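Local coordinates for protein type C neurotoxin (Clostridium botulinum, PDB 4F83) that probably binds receptors on nerve cells through the C-terminal part of the toxin heavy chain, so targeting the neurotoxin to neurons, at residues I307-T312 against V326-L331. Residues are numbered along the deposited sequence; the frame is centred on the assembly and turned at random.
Sequences IRDTDT and VYALKL. With SO4 (sulfate ion), chain H.
The chain of Arg308, with CG anti to the backbone N (chi1 -162°) and a bend at chi3 (82°), folds its guanidinium flat over the ring of Tyr327. This cation-pi stack is nearly centred: Arg308 CZ lies 3.9 Å from the ring centroid, and the planes differ by 17°. Arg308 NE donates to Asp309 O (2.9 Å), which lies in the guanidinium plane, and so helps set the rotation of the group, while Thr312 CG2 leans on the opposite ring face, offset toward the rim, in a CH-pi contact. Beyond this sandwich Ile307 and Lys330 pair as antiparallel strands, exchanging two N-H...O bonds. A further backbone bond runs from Asp309 N to Ala328 O at 2.8 Å. Where 309-311 arches away before returning at Thr312, one water bridges Asp309 OD1, Asp311 O and Ala328 N. Extended beyond CG, Lys330 runs past Ile307 CD1 and Asp309 OD2 and delivers NZ to a sulfate oxygen, O4, at 3.1 Å. Thr310 N and Asp311 N, with Arg377, also hold this anion, probably acquired from the crystallisation liquor. The whole illustrates a beta strand turning into a loop while a stacked side chain, a backbone bond and a water keep it on its neighbour, here within the beta-trefoil fold of the C-terminal receptor-binding region.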
loop_
_atom_site.group_PDB
_atom_site.type_symbol
_atom_site.label_atom_id
_atom_site.label_comp_id
_atom_site.label_asym_id
_atom_site.label_seq_id
_atom_site.Cartn_x
_atom_site.Cartn_y
_atom_site.Cartn_z
ATOM N N ILE A 307 0.156 -15.940 -22.303
ATOM C CA ILE A 307 -0.890 -16.943 -22.359
ATOM C C ILE A 307 -0.480 -18.194 -21.594
ATOM O O ILE A 307 0.699 -18.450 -21.363
ATOM C CB ILE A 307 -1.277 -17.316 -23.811
ATOM C CG1 ILE A 307 -0.113 -18.019 -24.534
ATOM C CG2 ILE A 307 -1.811 -16.076 -24.591
ATOM C CD1 ILE A 307 -0.469 -18.603 -25.912
ATOM N N ARG A 308 -1.468 -18.933 -21.133
ATOM C CA ARG A 308 -1.186 -20.240 -20.571
ATOM C C ARG A 308 -0.812 -21.237 -21.687
ATOM O O ARG A 308 -1.404 -21.221 -22.773
ATOM C CB ARG A 308 -2.433 -20.731 -19.819
ATOM C CG ARG A 308 -2.145 -21.851 -18.838
ATOM C CD ARG A 308 -3.405 -22.702 -18.606
ATOM N NE ARG A 308 -3.577 -23.672 -19.673
ATOM C CZ ARG A 308 -4.619 -24.464 -19.837
ATOM N NH1 ARG A 308 -4.603 -25.335 -20.822
ATOM N NH2 ARG A 308 -5.677 -24.405 -19.014
ATOM N N ASP A 309 0.167 -22.102 -21.433
ATOM C CA ASP A 309 0.463 -23.181 -22.393
ATOM C C ASP A 309 -0.737 -24.112 -22.542
ATOM O O ASP A 309 -1.489 -24.332 -21.603
ATOM C CB ASP A 309 1.644 -24.042 -21.917
ATOM C CG ASP A 309 2.981 -23.404 -22.143
ATOM O OD1 ASP A 309 3.995 -24.031 -21.711
ATOM O OD2 ASP A 309 3.053 -22.296 -22.740
ATOM N N THR A 310 -0.869 -24.717 -23.709
ATOM C CA THR A 310 -1.936 -25.685 -23.934
ATOM C C THR A 310 -1.759 -26.973 -23.167
ATOM O O THR A 310 -2.714 -27.484 -22.573
ATOM C CB THR A 310 -2.058 -25.965 -25.424
ATOM O OG1 THR A 310 -2.396 -24.742 -26.056
ATOM C CG2 THR A 310 -3.157 -27.004 -25.705
ATOM N N ASP A 311 -0.548 -27.496 -23.197
ATOM C CA ASP A 311 -0.239 -28.778 -22.576
ATOM C C ASP A 311 0.675 -28.566 -21.387
ATOM O O ASP A 311 1.298 -27.496 -21.250
ATOM C CB ASP A 311 0.387 -29.710 -23.606
ATOM C CG ASP A 311 -0.643 -30.205 -24.634
ATOM O OD1 ASP A 311 -1.731 -30.635 -24.217
ATOM O OD2 ASP A 311 -0.372 -30.151 -25.849
ATOM N N THR A 312 0.726 -29.566 -20.508
ATOM C CA THR A 312 1.509 -29.439 -19.289
ATOM C C THR A 312 3.017 -29.469 -19.558
ATOM O O THR A 312 3.468 -29.695 -20.688
ATOM C CB THR A 312 1.173 -30.552 -18.276
ATOM O OG1 THR A 312 1.509 -31.818 -18.843
ATOM C CG2 THR A 312 -0.298 -30.530 -17.883
ATOM N N VAL A 326 0.133 -28.980 -14.471
ATOM C CA VAL A 326 0.994 -27.811 -14.320
ATOM C C VAL A 326 1.338 -27.285 -15.711
ATOM O O VAL A 326 1.913 -28.004 -16.531
ATOM C CB VAL A 326 2.330 -28.168 -13.586
ATOM C CG1 VAL A 326 3.242 -26.930 -13.495
ATOM C CG2 VAL A 326 2.055 -28.795 -12.178
ATOM N N TYR A 327 0.939 -26.042 -15.989
ATOM C CA TYR A 327 1.165 -25.427 -17.302
ATOM C C TYR A 327 2.087 -24.237 -17.148
ATOM O O TYR A 327 1.872 -23.357 -16.292
ATOM C CB TYR A 327 -0.162 -24.927 -17.920
ATOM C CG TYR A 327 -1.233 -25.980 -18.006
ATOM C CD1 TYR A 327 -1.361 -26.775 -19.151
ATOM C CD2 TYR A 327 -2.111 -26.187 -16.959
ATOM C CE1 TYR A 327 -2.346 -27.775 -19.228
ATOM C CE2 TYR A 327 -3.103 -27.196 -17.027
ATOM C CZ TYR A 327 -3.199 -27.975 -18.162
ATOM O OH TYR A 327 -4.178 -28.962 -18.243
ATOM N N ALA A 328 3.101 -24.197 -17.990
ATOM C CA ALA A 328 3.949 -23.014 -18.098
ATOM C C ALA A 328 3.187 -21.926 -18.834
ATOM O O ALA A 328 2.077 -22.158 -19.363
ATOM C CB ALA A 328 5.266 -23.351 -18.851
ATOM N N LEU A 329 3.795 -20.743 -18.846
ATOM C CA LEU A 329 3.259 -19.565 -19.542
ATOM C C LEU A 329 4.201 -19.181 -20.670
ATOM O O LEU A 329 5.406 -19.436 -20.597
ATOM C CB LEU A 329 3.122 -18.390 -18.570
ATOM C CG LEU A 329 2.419 -18.709 -17.243
ATOM C CD1 LEU A 329 2.400 -17.466 -16.360
ATOM C CD2 LEU A 329 0.981 -19.154 -17.546
ATOM N N LYS A 330 3.659 -18.534 -21.702
ATOM C CA LYS A 330 4.508 -18.120 -22.826
ATOM C C LYS A 330 4.022 -16.780 -23.377
ATOM O O LYS A 330 2.971 -16.310 -23.003
ATOM C CB LYS A 330 4.510 -19.182 -23.918
ATOM C CG LYS A 330 3.248 -19.312 -24.687
ATOM C CD LYS A 330 3.308 -20.593 -25.602
ATOM C CE LYS A 330 2.004 -20.804 -26.330
ATOM N NZ LYS A 330 2.032 -22.037 -27.203
ATOM N N LEU A 331 4.848 -16.160 -24.219
ATOM C CA LEU A 331 4.431 -14.936 -24.916
ATOM C C LEU A 331 3.863 -15.237 -26.272
ATOM O O LEU A 331 4.354 -16.143 -26.982
ATOM C CB LEU A 331 5.619 -13.981 -25.066
ATOM C CG LEU A 331 6.312 -13.512 -23.781
ATOM C CD1 LEU A 331 7.556 -12.656 -24.137
ATOM C CD2 LEU A 331 5.348 -12.766 -22.877
HETATM S S SO4 H . 2.114 -25.573 -25.541
HETATM O O1 SO4 H . 1.840 -26.096 -26.881
HETATM O O2 SO4 H . 1.729 -26.611 -24.564
HETATM O O3 SO4 H . 3.545 -25.318 -25.460
HETATM O O4 SO4 H . 1.352 -24.337 -25.295
HETATM O O HOH W 1 3.567 -26.182 -20.383
#